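PDB 3FRM: uncharacterized conserved protein from Staphylococcus epidermidis, which is of unknown function but carries a GNAT-type acetyltransferase domain and so probably transfers an acetyl group from acetyl-CoA to a substrate not yet identified. Local coordinates for residues 38-43 / 65-70; 58-63 / 72-77; 88-93 / 247-252. One frame throughout, in Å; residues are numbered along the deposited sequence.

Overall arrangement
From the N terminus, strand 41-44 leads into helix 50-66 and then strand 72-75, a beta-alpha-beta unit that holds interactions 1 and 2. Interaction 1 closes a loop of about 20 residues by joining the lead-in to strand 41-44 to the turn that follows helix 50-66. Interaction 2 closes a shorter one, from the helix body to strand 72-75. The two cross, since their segments alternate along the chain, and they touch through Thr-41 and Ser-73. Interaction 3 follows in series and spans some 150 residues, bringing helix 84-92 to the C-terminal strand 241-251, the sheet neighbour of strand 72-75. Together they tie two helices to adjoining strands of one mixed sheet.

Interaction 1: 38-43 / 65-70; sequences ASNTWI and LNQSSY
Asn-40, just before strand 41-44, meets Gln-67, the first residue to leave helical geometry after helix 50-66. The Asn-40 side chain lies beside its own backbone N (chi1 -61°), and its OD1 accepts a bond from Gln-67 NE2 at 2.7 Å. The donor sits well above the carbonyl plane of Asn-40, yet OD1 lies in the amide plane of Gln-67; the amide planes are 88° apart. The second N-H of Gln-67 NE2 goes to Ser-69 OG at 2.9 Å and is straighter (168°), which fixes the rotation of the Gln-67 amide. Ser-69 OG in turn bonds to Pro-34 O, while Asn-40 has further partners in the preceding loop: Leu-30 N at OD1, and the carbonyls of Gln-33 and Lys-36 at ND2. The turn opposite is shaped by a Schellman motif, with Ser-68 at positive phi and Ser-69 N bonded to His-64 O. From Thr-41 the strand is held by backbone bonds to Tyr-28, Ser-73 and Ser-75, and Thr-41 OG1 pairs with Ser-73 OG. Both ends of the buried Asn-40 amide are therefore satisfied, and directional polar bonds, with almost no apolar packing between the two segments, join them.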
ATOM      1  N   ALA A  38       4.891 -19.319   4.491  1.00 25.36           N
ATOM      2  CA  ALA A  38       4.917 -19.269   3.006  1.00 24.62           C
ATOM      3  C   ALA A  38       5.308 -20.577   2.248  1.00 24.25           C
ATOM      4  O   ALA A  38       5.079 -20.674   1.014  1.00 25.75           O
ATOM      5  CB  ALA A  38       5.802 -18.038   2.471  1.00 23.19           C
ATOM      6  N   SER A  39       5.936 -21.532   2.952  1.00 22.05           N
ATOM      7  CA  SER A  39       6.337 -22.812   2.391  1.00 19.59           C
ATOM      8  C   SER A  39       5.306 -23.902   2.713  1.00 18.06           C
ATOM      9  O   SER A  39       5.467 -25.036   2.269  1.00 17.95           O
ATOM     10  CB  SER A  39       7.675 -23.244   2.986  1.00 19.79           C
ATOM     11  OG  SER A  39       8.529 -22.140   3.178  1.00 19.84           O
ATOM     12  N   ASN A  40       4.285 -23.591   3.507  1.00 15.81           N
ATOM     13  CA  ASN A  40       3.297 -24.577   3.895  1.00 15.25           C
ATOM     14  C   ASN A  40       1.862 -24.093   3.613  1.00 15.32           C
ATOM     15  O   ASN A  40       1.206 -23.455   4.437  1.00 16.39           O
ATOM     16  CB  ASN A  40       3.495 -25.011   5.355  1.00 14.87           C
ATOM     17  CG  ASN A  40       4.897 -25.667   5.624  1.00 16.20           C
ATOM     18  OD1 ASN A  40       5.095 -26.851   5.350  1.00 20.73           O
ATOM     19  ND2 ASN A  40       5.834 -24.905   6.215  1.00 12.45           N
ATOM     20  N   THR A  41       1.346 -24.411   2.443  1.00 15.35           N
ATOM     21  CA  THR A  41       0.142 -23.734   2.026  1.00 16.13           C
ATOM     22  C   THR A  41      -0.489 -24.429   0.821  1.00 16.01           C
ATOM     23  O   THR A  41       0.157 -25.202   0.126  1.00 15.32           O
ATOM     24  CB  THR A  41       0.473 -22.219   1.706  1.00 17.47           C
ATOM     25  OG1 THR A  41      -0.734 -21.426   1.725  1.00 21.87           O
ATOM     26  CG2 THR A  41       1.223 -22.058   0.382  1.00 14.56           C
ATOM     27  N   TRP A  42      -1.765 -24.143   0.594  1.00 15.89           N
ATOM     28  CA  TRP A  42      -2.458 -24.583  -0.563  1.00 15.80           C
ATOM     29  C   TRP A  42      -2.590 -23.405  -1.549  1.00 15.01           C
ATOM     30  O   TRP A  42      -3.015 -22.337  -1.143  1.00 13.25           O
ATOM     31  CB  TRP A  42      -3.873 -24.991  -0.168  1.00 16.05           C
ATOM     32  CG  TRP A  42      -4.029 -26.330   0.338  1.00 19.44           C
ATOM     33  CD1 TRP A  42      -3.226 -26.984   1.279  1.00 20.60           C
ATOM     34  CD2 TRP A  42      -5.123 -27.205   0.066  1.00 18.78           C
ATOM     35  NE1 TRP A  42      -3.760 -28.232   1.550  1.00 22.04           N
ATOM     36  CE2 TRP A  42      -4.923 -28.388   0.838  1.00 20.08           C
ATOM     37  CE3 TRP A  42      -6.247 -27.110  -0.744  1.00 18.33           C
ATOM     38  CZ2 TRP A  42      -5.800 -29.469   0.795  1.00 19.23           C
ATOM     39  CZ3 TRP A  42      -7.110 -28.192  -0.781  1.00 17.70           C
ATOM     40  CH2 TRP A  42      -6.872 -29.359  -0.030  1.00 16.39           C
ATOM     41  N   ILE A  43      -2.243 -23.623  -2.820  1.00 15.36           N
ATOM     42  CA  ILE A  43      -2.438 -22.636  -3.877  1.00 15.14           C
ATOM     43  C   ILE A  43      -3.618 -23.144  -4.724  1.00 16.16           C
ATOM     44  O   ILE A  43      -3.483 -24.109  -5.442  1.00 16.14           O
ATOM     45  CB  ILE A  43      -1.208 -22.525  -4.769  1.00 15.86           C
ATOM     46  CG1 ILE A  43       0.100 -22.452  -3.953  1.00 16.56           C
ATOM     47  CG2 ILE A  43      -1.288 -21.316  -5.758  1.00 12.96           C
ATOM     48  CD1 ILE A  43       0.217 -21.270  -3.061  1.00 14.71           C
ATOM     49  N   LEU A  65      -0.792 -30.517  11.245  1.00 17.34           N
ATOM     50  CA  LEU A  65      -0.540 -31.026  12.599  1.00 16.83           C
ATOM     51  C   LEU A  65       0.388 -32.242  12.595  1.00 16.68           C
ATOM     52  O   LEU A  65       1.163 -32.448  13.514  1.00 15.24           O
ATOM     53  CB  LEU A  65      -1.832 -31.356  13.335  1.00 17.03           C
ATOM     54  CG  LEU A  65      -2.614 -30.134  13.795  1.00 19.45           C
ATOM     55  CD1 LEU A  65      -3.999 -30.569  14.341  1.00 16.76           C
ATOM     56  CD2 LEU A  65      -1.802 -29.405  14.880  1.00 19.95           C
ATOM     57  N   ASN A  66       0.281 -33.076  11.560  1.00 16.56           N
ATOM     58  CA  ASN A  66       1.180 -34.219  11.447  1.00 16.19           C
ATOM     59  C   ASN A  66       2.688 -33.859  11.434  1.00 16.08           C
ATOM     60  O   ASN A  66       3.490 -34.630  11.931  1.00 15.47           O
ATOM     61  CB  ASN A  66       0.796 -35.061  10.245  1.00 16.70           C
ATOM     62  CG  ASN A  66       1.654 -36.303  10.093  1.00 17.50           C
ATOM     63  OD1 ASN A  66       1.557 -37.262  10.873  1.00 15.68           O
ATOM     64  ND2 ASN A  66       2.473 -36.309   9.037  1.00 20.84           N
ATOM     65  N   GLN A  67       3.059 -32.710  10.865  1.00 15.39           N
ATOM     66  CA  GLN A  67       4.455 -32.281  10.838  1.00 15.10           C
ATOM     67  C   GLN A  67       4.681 -31.166  11.848  1.00 15.68           C
ATOM     68  O   GLN A  67       5.683 -30.484  11.767  1.00 15.43           O
ATOM     69  CB  GLN A  67       4.911 -31.829   9.401  1.00 14.87           C
ATOM     70  CG  GLN A  67       4.152 -30.618   8.806  1.00 13.05           C
ATOM     71  CD  GLN A  67       4.689 -30.111   7.435  1.00 16.38           C
ATOM     72  OE1 GLN A  67       5.200 -30.894   6.614  1.00 17.34           O
ATOM     73  NE2 GLN A  67       4.535 -28.799   7.174  1.00 11.38           N
ATOM     74  N   SER A  68       3.746 -30.959  12.791  1.00 16.13           N
ATOM     75  CA  SER A  68       3.919 -29.906  13.781  1.00 15.48           C
ATOM     76  C   SER A  68       3.949 -28.495  13.180  1.00 15.65           C
ATOM     77  O   SER A  68       4.704 -27.641  13.664  1.00 15.85           O
ATOM     78  CB  SER A  68       5.227 -30.151  14.569  1.00 16.55           C
ATOM     79  OG  SER A  68       5.167 -31.387  15.289  1.00 17.24           O
ATOM     80  N   SER A  69       3.183 -28.275  12.103  1.00 15.44           N
ATOM     81  CA  SER A  69       2.814 -26.966  11.591  1.00 14.66           C
ATOM     82  C   SER A  69       1.492 -26.591  12.296  1.00 15.25           C
ATOM     83  O   SER A  69       0.628 -27.460  12.511  1.00 15.19           O
ATOM     84  CB  SER A  69       2.519 -27.109  10.102  1.00 15.36           C
ATOM     85  OG  SER A  69       3.689 -26.971   9.278  1.00 18.65           O
ATOM     86  N   TYR A  70       1.299 -25.335  12.678  1.00 14.58           N
ATOM     87  CA  TYR A  70       0.128 -25.020  13.513  1.00 15.31           C
ATOM     88  C   TYR A  70      -0.781 -23.957  12.928  1.00 14.65           C
ATOM     89  O   TYR A  70      -1.717 -23.513  13.608  1.00 14.69           O
ATOM     90  CB  TYR A  70       0.527 -24.651  14.951  1.00 14.17           C
ATOM     91  CG  TYR A  70       1.401 -25.710  15.596  1.00 17.04           C
ATOM     92  CD1 TYR A  70       0.885 -26.975  15.904  1.00 15.51           C
ATOM     93  CD2 TYR A  70       2.746 -25.439  15.894  1.00 18.98           C
ATOM     94  CE1 TYR A  70       1.662 -27.945  16.476  1.00 16.89           C
ATOM     95  CE2 TYR A  70       3.545 -26.388  16.476  1.00 16.69           C
ATOM     96  CZ  TYR A  70       2.994 -27.640  16.764  1.00 19.46           C
ATOM     97  OH  TYR A  70       3.799 -28.577  17.309  1.00 19.05           O
TER

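Interaction 2: 58-63 / 72-77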
ATOM      1  N   GLU A  58      -9.960 -29.490   6.447  1.00 18.53           N
ATOM      2  CA  GLU A  58      -9.763 -30.681   7.293  1.00 17.85           C
ATOM      3  C   GLU A  58      -8.506 -31.444   6.893  1.00 16.61           C
ATOM      4  O   GLU A  58      -7.682 -31.694   7.710  1.00 16.58           O
ATOM      5  CB  GLU A  58     -10.994 -31.579   7.268  1.00 18.57           C
ATOM      6  CG  GLU A  58     -12.193 -31.016   8.015  1.00 21.10           C
ATOM      7  CD  GLU A  58     -11.826 -30.574   9.443  1.00 27.81           C
ATOM      8  OE1 GLU A  58     -11.304 -31.395  10.250  1.00 27.12           O
ATOM      9  OE2 GLU A  58     -12.062 -29.381   9.758  1.00 31.49           O
ATOM     10  N   VAL A  59      -8.380 -31.761   5.614  1.00 17.03           N
ATOM     11  CA  VAL A  59      -7.131 -32.188   4.994  1.00 17.34           C
ATOM     12  C   VAL A  59      -5.943 -31.389   5.442  1.00 17.40           C
ATOM     13  O   VAL A  59      -5.017 -31.978   5.963  1.00 17.81           O
ATOM     14  CB  VAL A  59      -7.166 -32.180   3.417  1.00 17.93           C
ATOM     15  CG1 VAL A  59      -5.934 -32.912   2.886  1.00 16.20           C
ATOM     16  CG2 VAL A  59      -8.374 -32.896   2.939  1.00 16.19           C
ATOM     17  N   GLN A  60      -5.968 -30.065   5.280  1.00 17.90           N
ATOM     18  CA  GLN A  60      -4.762 -29.249   5.585  1.00 18.27           C
ATOM     19  C   GLN A  60      -4.460 -29.290   7.050  1.00 19.21           C
ATOM     20  O   GLN A  60      -3.296 -29.414   7.419  1.00 19.52           O
ATOM     21  CB  GLN A  60      -4.852 -27.786   5.154  1.00 16.75           C
ATOM     22  CG  GLN A  60      -3.478 -27.141   5.073  1.00 18.55           C
ATOM     23  CD  GLN A  60      -3.519 -25.658   4.780  1.00 19.79           C
ATOM     24  OE1 GLN A  60      -3.453 -24.858   5.671  1.00 23.48           O
ATOM     25  NE2 GLN A  60      -3.646 -25.292   3.522  1.00 23.92           N
ATOM     26  N   LYS A  61      -5.508 -29.178   7.871  1.00 20.59           N
ATOM     27  CA  LYS A  61      -5.394 -29.242   9.337  1.00 23.01           C
ATOM     28  C   LYS A  61      -4.646 -30.522   9.759  1.00 24.09           C
ATOM     29  O   LYS A  61      -3.745 -30.500  10.611  1.00 24.65           O
ATOM     30  CB  LYS A  61      -6.785 -29.132   9.995  1.00 22.56           C
ATOM     31  CG  LYS A  61      -6.774 -29.101  11.544  1.00 26.19           C
ATOM     32  CD  LYS A  61      -8.192 -28.906  12.226  1.00 25.93           C
ATOM     33  CE  LYS A  61      -8.999 -27.776  11.499  1.00 26.26           C
ATOM     34  NZ  LYS A  61     -10.466 -27.618  11.958  1.00 26.68           N
ATOM     35  N   LYS A  62      -4.986 -31.640   9.122  1.00 25.59           N
ATOM     36  CA  LYS A  62      -4.310 -32.924   9.419  1.00 25.42           C
ATOM     37  C   LYS A  62      -2.863 -32.953   8.933  1.00 25.04           C
ATOM     38  O   LYS A  62      -1.942 -33.281   9.674  1.00 25.41           O
ATOM     39  CB  LYS A  62      -5.101 -34.073   8.825  1.00 25.98           C
ATOM     40  CG  LYS A  62      -6.149 -34.606   9.780  1.00 28.16           C
ATOM     41  CD  LYS A  62      -6.739 -35.930   9.310  1.00 30.83           C
ATOM     42  CE  LYS A  62      -8.132 -35.747   8.620  1.00 33.50           C
ATOM     43  NZ  LYS A  62      -9.263 -35.534   9.584  1.00 29.77           N
HETATM   44  N   MSE A  63      -2.634 -32.571   7.697  1.00 24.32           N
HETATM   45  CA  MSE A  63      -1.270 -32.534   7.225  1.00 24.15           C
HETATM   46  C   MSE A  63      -0.398 -31.719   8.134  1.00 22.77           C
HETATM   47  O   MSE A  63       0.685 -32.140   8.505  1.00 23.99           O
HETATM   48  CB  MSE A  63      -1.200 -31.955   5.817  1.00 24.31           C
HETATM   49  CG  MSE A  63      -1.772 -32.923   4.861  1.00 27.98           C
HETATM   50 SE   MSE A  63      -1.574 -32.543   2.968  0.80 39.94          SE
HETATM   51  CE  MSE A  63       0.352 -32.488   2.698  1.00 34.21           C
ATOM     52  N   LEU A  72      -2.927 -22.326   9.203  1.00 16.82           N
ATOM     53  CA  LEU A  72      -3.660 -22.740   8.043  1.00 17.64           C
ATOM     54  C   LEU A  72      -3.565 -21.623   6.995  1.00 18.18           C
ATOM     55  O   LEU A  72      -3.638 -20.450   7.344  1.00 18.51           O
ATOM     56  CB  LEU A  72      -5.137 -22.965   8.393  1.00 16.60           C
ATOM     57  CG  LEU A  72      -5.632 -24.042   9.322  1.00 18.98           C
ATOM     58  CD1 LEU A  72      -7.171 -24.164   9.131  1.00 15.47           C
ATOM     59  CD2 LEU A  72      -4.967 -25.356   8.990  1.00 19.24           C
ATOM     60  N   SER A  73      -3.436 -21.975   5.718  1.00 17.74           N
ATOM     61  CA  SER A  73      -3.372 -20.950   4.729  1.00 18.08           C
ATOM     62  C   SER A  73      -3.697 -21.371   3.279  1.00 17.28           C
ATOM     63  O   SER A  73      -3.392 -22.466   2.872  1.00 17.56           O
ATOM     64  CB  SER A  73      -2.022 -20.257   4.839  1.00 18.81           C
ATOM     65  OG  SER A  73      -1.010 -21.055   4.333  1.00 22.44           O
ATOM     66  N   PHE A  74      -4.295 -20.458   2.520  1.00 15.51           N
ATOM     67  CA  PHE A  74      -4.704 -20.709   1.172  1.00 15.12           C
ATOM     68  C   PHE A  74      -4.545 -19.446   0.376  1.00 15.35           C
ATOM     69  O   PHE A  74      -4.712 -18.347   0.907  1.00 13.95           O
ATOM     70  CB  PHE A  74      -6.196 -21.113   1.142  1.00 15.23           C
ATOM     71  CG  PHE A  74      -6.553 -22.260   2.112  1.00 15.45           C
ATOM     72  CD1 PHE A  74      -6.675 -23.558   1.658  1.00 14.09           C
ATOM     73  CD2 PHE A  74      -6.732 -22.022   3.469  1.00 16.30           C
ATOM     74  CE1 PHE A  74      -7.005 -24.619   2.552  1.00 14.88           C
ATOM     75  CE2 PHE A  74      -7.032 -23.081   4.364  1.00 16.71           C
ATOM     76  CZ  PHE A  74      -7.183 -24.362   3.898  1.00 13.03           C
ATOM     77  N   SER A  75      -4.193 -19.619  -0.900  1.00 15.78           N
ATOM     78  CA  SER A  75      -4.282 -18.596  -1.925  1.00 16.97           C
ATOM     79  C   SER A  75      -5.386 -19.014  -2.832  1.00 16.30           C
ATOM     80  O   SER A  75      -5.526 -20.204  -3.064  1.00 15.98           O
ATOM     81  CB  SER A  75      -3.065 -18.613  -2.806  1.00 15.73           C
ATOM     82  OG  SER A  75      -2.011 -18.288  -2.022  1.00 22.90           O
ATOM     83  N   PHE A  76      -6.059 -18.034  -3.433  1.00 15.62           N
ATOM     84  CA  PHE A  76      -7.131 -18.307  -4.345  1.00 14.90           C
ATOM     85  C   PHE A  76      -6.695 -18.010  -5.789  1.00 15.22           C
ATOM     86  O   PHE A  76      -5.562 -17.613  -6.041  1.00 17.23           O
ATOM     87  CB  PHE A  76      -8.411 -17.565  -3.893  1.00 15.43           C
ATOM     88  CG  PHE A  76      -9.000 -18.110  -2.625  1.00 13.90           C
ATOM     89  CD1 PHE A  76      -9.861 -19.163  -2.655  1.00 17.36           C
ATOM     90  CD2 PHE A  76      -8.657 -17.582  -1.395  1.00 16.53           C
ATOM     91  CE1 PHE A  76     -10.392 -19.700  -1.449  1.00 18.89           C
ATOM     92  CE2 PHE A  76      -9.156 -18.086  -0.220  1.00 17.00           C
ATOM     93  CZ  PHE A  76     -10.034 -19.159  -0.240  1.00 18.53           C
ATOM     94  N   PRO A  77      -7.574 -18.249  -6.760  1.00 15.00           N
ATOM     95  CA  PRO A  77      -7.073 -18.150  -8.143  1.00 14.85           C
ATOM     96  C   PRO A  77      -6.709 -16.717  -8.540  1.00 14.65           C
ATOM     97  O   PRO A  77      -7.325 -15.757  -8.096  1.00 15.31           O
ATOM     98  CB  PRO A  77      -8.248 -18.628  -8.964  1.00 13.62           C
ATOM     99  CG  PRO A  77      -9.029 -19.570  -7.912  1.00 16.42           C
ATOM    100  CD  PRO A  77      -8.925 -18.838  -6.654  1.00 13.06           C
TER
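Helix 58-63 lies over strand 72-75 with the segment axes 9.0 Å apart at their closest and their directions 130° apart, nearer antiparallel than parallel; Lys-61 and Leu-72 are the closest in backbone register. Gln-60 carries the contact. Its chain runs out extended from a CG anti to the backbone N (chi1 -161°), delivering the amide to the main chain of Ser-73. Ser-73 N donates to Gln-60 OE1 at 2.9 Å, in the carbonyl plane and on a lone pair. The companion bond from Gln-60 NE2 to Ser-73 O is less certain, because that nitrogen is crowded by the Trp-42 ring. As modelled, NE2 also rests over one face of the Phe-74 ring, near its rim, with amide and ring only 17° from parallel. Trp-42 and Trp-53 meet this phenyl edge-to-face. On the other flank, Leu-72 CD2 packs against Lys-61 CA at 3.9 Å, while Lys-61 NZ turns to Glu-58 OE2 in a salt bridge of 3.2 Å one helical turn back. A buried glutamine thus ties helix to strand through the backbone of Ser-73, by one clear bond at its N-H and a less certain one at its carbonyl, within the beta-alpha-beta crossover formed by strand 41-44, helix 50-66 and strand 72-75.

Interaction 3: 88-93 / 247-252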
ATOM      1  N   GLU A  88     -17.829 -15.131   4.030  1.00 15.59           N
ATOM      2  CA  GLU A  88     -18.514 -15.111   5.279  1.00 17.74           C
ATOM      3  C   GLU A  88     -18.015 -16.236   6.167  1.00 17.32           C
ATOM      4  O   GLU A  88     -17.727 -16.019   7.344  1.00 19.41           O
ATOM      5  CB  GLU A  88     -20.011 -15.223   5.050  1.00 17.68           C
ATOM      6  CG  GLU A  88     -20.745 -14.751   6.252  1.00 23.11           C
ATOM      7  CD  GLU A  88     -22.087 -15.446   6.409  1.00 31.68           C
ATOM      8  OE1 GLU A  88     -22.823 -15.175   7.401  1.00 34.27           O
ATOM      9  OE2 GLU A  88     -22.421 -16.257   5.511  1.00 34.76           O
ATOM     10  N   LYS A  89     -17.838 -17.414   5.605  1.00 17.24           N
ATOM     11  CA  LYS A  89     -17.274 -18.495   6.369  1.00 18.74           C
ATOM     12  C   LYS A  89     -15.829 -18.204   6.852  1.00 19.43           C
ATOM     13  O   LYS A  89     -15.464 -18.494   8.028  1.00 18.06           O
ATOM     14  CB  LYS A  89     -17.277 -19.760   5.543  1.00 19.39           C
ATOM     15  CG  LYS A  89     -16.841 -20.970   6.342  1.00 20.88           C
ATOM     16  CD  LYS A  89     -18.029 -21.753   6.847  1.00 27.08           C
ATOM     17  CE  LYS A  89     -18.847 -20.979   7.808  1.00 27.66           C
ATOM     18  NZ  LYS A  89     -20.182 -21.595   7.820  1.00 33.20           N
ATOM     19  N   ILE A  90     -15.034 -17.661   5.915  1.00 18.16           N
ATOM     20  CA  ILE A  90     -13.660 -17.309   6.152  1.00 17.60           C
ATOM     21  C   ILE A  90     -13.538 -16.397   7.344  1.00 18.17           C
ATOM     22  O   ILE A  90     -12.719 -16.656   8.240  1.00 18.40           O
ATOM     23  CB  ILE A  90     -12.980 -16.658   4.888  1.00 17.38           C
ATOM     24  CG1 ILE A  90     -12.644 -17.729   3.849  1.00 17.26           C
ATOM     25  CG2 ILE A  90     -11.673 -15.989   5.259  1.00 14.22           C
ATOM     26  CD1 ILE A  90     -12.461 -17.192   2.448  1.00 14.32           C
ATOM     27  N   ARG A  91     -14.319 -15.321   7.365  1.00 18.45           N
ATOM     28  CA  ARG A  91     -14.351 -14.456   8.545  1.00 20.18           C
ATOM     29  C   ARG A  91     -14.761 -15.227   9.799  1.00 20.42           C
ATOM     30  O   ARG A  91     -14.102 -15.122  10.789  1.00 21.27           O
ATOM     31  CB  ARG A  91     -15.237 -13.223   8.351  1.00 19.91           C
ATOM     32  CG  ARG A  91     -14.421 -12.002   7.922  1.00 24.43           C
ATOM     33  CD  ARG A  91     -15.121 -11.183   6.838  1.00 26.24           C
ATOM     34  NE  ARG A  91     -16.568 -11.298   7.008  1.00 30.87           N
ATOM     35  CZ  ARG A  91     -17.447 -11.336   6.008  1.00 29.03           C
ATOM     36  NH1 ARG A  91     -17.008 -11.255   4.752  1.00 26.60           N
ATOM     37  NH2 ARG A  91     -18.753 -11.480   6.277  1.00 27.82           N
ATOM     38  N   GLU A  92     -15.797 -16.048   9.732  1.00 21.13           N
ATOM     39  CA  GLU A  92     -16.304 -16.781  10.945  1.00 21.66           C
ATOM     40  C   GLU A  92     -15.298 -17.753  11.512  1.00 21.07           C
ATOM     41  O   GLU A  92     -15.322 -18.052  12.703  1.00 22.58           O
ATOM     42  CB  GLU A  92     -17.614 -17.516  10.609  1.00 21.71           C
ATOM     43  CG  GLU A  92     -18.200 -18.402  11.683  1.00 25.15           C
ATOM     44  CD  GLU A  92     -19.222 -19.417  11.137  1.00 29.72           C
ATOM     45  OE1 GLU A  92     -19.313 -20.530  11.707  1.00 33.16           O
ATOM     46  OE2 GLU A  92     -19.927 -19.123  10.133  1.00 32.49           O
ATOM     47  N   LEU A  93     -14.400 -18.263  10.684  1.00 20.74           N
ATOM     48  CA  LEU A  93     -13.420 -19.209  11.205  1.00 20.04           C
ATOM     49  C   LEU A  93     -12.116 -18.503  11.688  1.00 20.33           C
ATOM     50  O   LEU A  93     -11.131 -19.148  12.079  1.00 20.68           O
ATOM     51  CB  LEU A  93     -13.177 -20.319  10.170  1.00 19.64           C
ATOM     52  CG  LEU A  93     -14.372 -21.284   9.955  1.00 17.87           C
ATOM     53  CD1 LEU A  93     -13.950 -22.288   8.931  1.00 14.42           C
ATOM     54  CD2 LEU A  93     -14.844 -22.028  11.265  1.00 12.85           C
ATOM     55  N   TYR A 247      -6.298 -13.197  -3.806  1.00 19.12           N
ATOM     56  CA  TYR A 247      -6.716 -13.276  -2.412  1.00 18.04           C
ATOM     57  C   TYR A 247      -5.948 -14.396  -1.690  1.00 19.35           C
ATOM     58  O   TYR A 247      -5.629 -15.413  -2.287  1.00 21.05           O
ATOM     59  CB  TYR A 247      -8.249 -13.503  -2.276  1.00 17.56           C
ATOM     60  CG  TYR A 247      -8.930 -12.204  -2.406  1.00 17.09           C
ATOM     61  CD1 TYR A 247      -9.081 -11.355  -1.321  1.00 13.77           C
ATOM     62  CD2 TYR A 247      -9.323 -11.753  -3.665  1.00 14.50           C
ATOM     63  CE1 TYR A 247      -9.623 -10.070  -1.478  1.00 13.01           C
ATOM     64  CE2 TYR A 247      -9.874 -10.515  -3.836  1.00 14.95           C
ATOM     65  CZ  TYR A 247     -10.035  -9.661  -2.767  1.00 15.80           C
ATOM     66  OH  TYR A 247     -10.581  -8.399  -3.039  1.00 16.98           O
ATOM     67  N   HIS A 248      -5.703 -14.221  -0.403  1.00 17.97           N
ATOM     68  CA  HIS A 248      -4.973 -15.184   0.372  1.00 19.26           C
ATOM     69  C   HIS A 248      -5.375 -15.027   1.856  1.00 17.49           C
ATOM     70  O   HIS A 248      -5.661 -13.937   2.361  1.00 16.18           O
ATOM     71  CB  HIS A 248      -3.443 -15.091   0.141  1.00 19.83           C
ATOM     72  CG  HIS A 248      -2.755 -14.146   1.065  1.00 25.11           C
ATOM     73  ND1 HIS A 248      -2.561 -12.814   0.759  1.00 29.78           N
ATOM     74  CD2 HIS A 248      -2.267 -14.321   2.317  1.00 31.50           C
ATOM     75  CE1 HIS A 248      -1.975 -12.210   1.778  1.00 31.76           C
ATOM     76  NE2 HIS A 248      -1.774 -13.104   2.730  1.00 35.89           N
ATOM     77  N   ILE A 249      -5.478 -16.143   2.526  1.00 16.59           N
ATOM     78  CA  ILE A 249      -5.929 -16.087   3.895  1.00 16.61           C
ATOM     79  C   ILE A 249      -4.976 -16.850   4.758  1.00 16.08           C
ATOM     80  O   ILE A 249      -4.370 -17.798   4.282  1.00 14.73           O
ATOM     81  CB  ILE A 249      -7.356 -16.658   4.003  1.00 16.30           C
ATOM     82  CG1 ILE A 249      -7.423 -18.090   3.511  1.00 12.98           C
ATOM     83  CG2 ILE A 249      -8.311 -15.815   3.132  1.00 17.36           C
ATOM     84  CD1 ILE A 249      -8.714 -18.779   3.975  1.00 14.58           C
ATOM     85  N   LEU A 250      -4.915 -16.475   6.039  1.00 17.22           N
ATOM     86  CA  LEU A 250      -3.982 -17.022   7.013  1.00 17.13           C
ATOM     87  C   LEU A 250      -4.633 -17.038   8.379  1.00 18.21           C
ATOM     88  O   LEU A 250      -5.226 -16.037   8.797  1.00 17.69           O
ATOM     89  CB  LEU A 250      -2.699 -16.140   7.077  1.00 18.12           C
ATOM     90  CG  LEU A 250      -1.608 -16.474   8.138  1.00 17.65           C
ATOM     91  CD1 LEU A 250      -1.109 -17.917   7.973  1.00 13.98           C
ATOM     92  CD2 LEU A 250      -0.406 -15.514   7.973  1.00 15.97           C
ATOM     93  N   LYS A 251      -4.547 -18.185   9.050  1.00 18.86           N
ATOM     94  CA  LYS A 251      -4.878 -18.327  10.460  1.00 18.91           C
ATOM     95  C   LYS A 251      -3.623 -18.839  11.130  1.00 19.82           C
ATOM     96  O   LYS A 251      -3.175 -19.934  10.848  1.00 20.07           O
ATOM     97  CB  LYS A 251      -5.995 -19.328  10.690  1.00 19.16           C
ATOM     98  CG  LYS A 251      -6.519 -19.317  12.118  1.00 19.35           C
ATOM     99  CD  LYS A 251      -7.708 -20.264  12.234  1.00 25.48           C
ATOM    100  CE  LYS A 251      -8.298 -20.283  13.637  1.00 27.06           C
ATOM    101  NZ  LYS A 251      -9.676 -20.879  13.609  1.00 30.85           N
ATOM    102  N   GLU A 252      -3.050 -18.037  12.013  1.00 20.64           N
ATOM    103  CA  GLU A 252      -1.753 -18.341  12.590  1.00 22.08           C
ATOM    104  C   GLU A 252      -1.807 -19.512  13.563  1.00 21.81           C
ATOM    105  O   GLU A 252      -0.783 -20.158  13.782  1.00 22.49           O
ATOM    106  CB  GLU A 252      -1.183 -17.100  13.237  1.00 21.57           C
ATOM    107  CG  GLU A 252      -0.826 -16.010  12.206  1.00 26.59           C
ATOM    108  CD  GLU A 252      -0.324 -14.688  12.829  1.00 30.54           C
ATOM    109  OE1 GLU A 252      -0.496 -13.632  12.164  1.00 33.77           O
ATOM    110  OE2 GLU A 252       0.252 -14.690  13.954  1.00 26.77           O
TER
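Ile-90 against Ile-249, together with a lysine bond to Leu-93, makes a mixed apolar and polar contact that seats helix 84-92 on strand 241-251, the last strand of the chain. The apolar part is buried. The CG2 methyls of Ile-90 and Ile-249 meet at 4.0 Å, and Ile-90 CG1 lies 4.1 Å from Ile-249 CD1. Ile-249 has its CG1 between the backbone N and the carbonyl carbon (chi1 58°), a torsion that, with the extended chi2, brings CD1 near Ile-90 CG1 while CG2 faces the methyl of Ile-90. Trp-53 of helix 50-66 touches both isoleucines and so joins the two helices over this part of the sheet. Two residues on, Lys-251 stretches out fully extended and places NZ 2.7 Å from Leu-93 O. The ammonium approaches at 158° to the C=O bond and is tilted 19° from the carbonyl plane. Leu-93 is the first residue past the helix, so its carbonyl belongs to the C-terminal end, where a positive charge would probably be favoured by the helix dipole. At the start of the strand segment, Tyr-247 OH bonds to His-201 ND1 of the second subunit, placing the contact beside the dimer interface. Strand 241-251 lies between 72-75 and 96-105, while 96-105 in turn pairs with 221-225; this interleaving is consistent with an exchange of final strands between two GNAT-like halves.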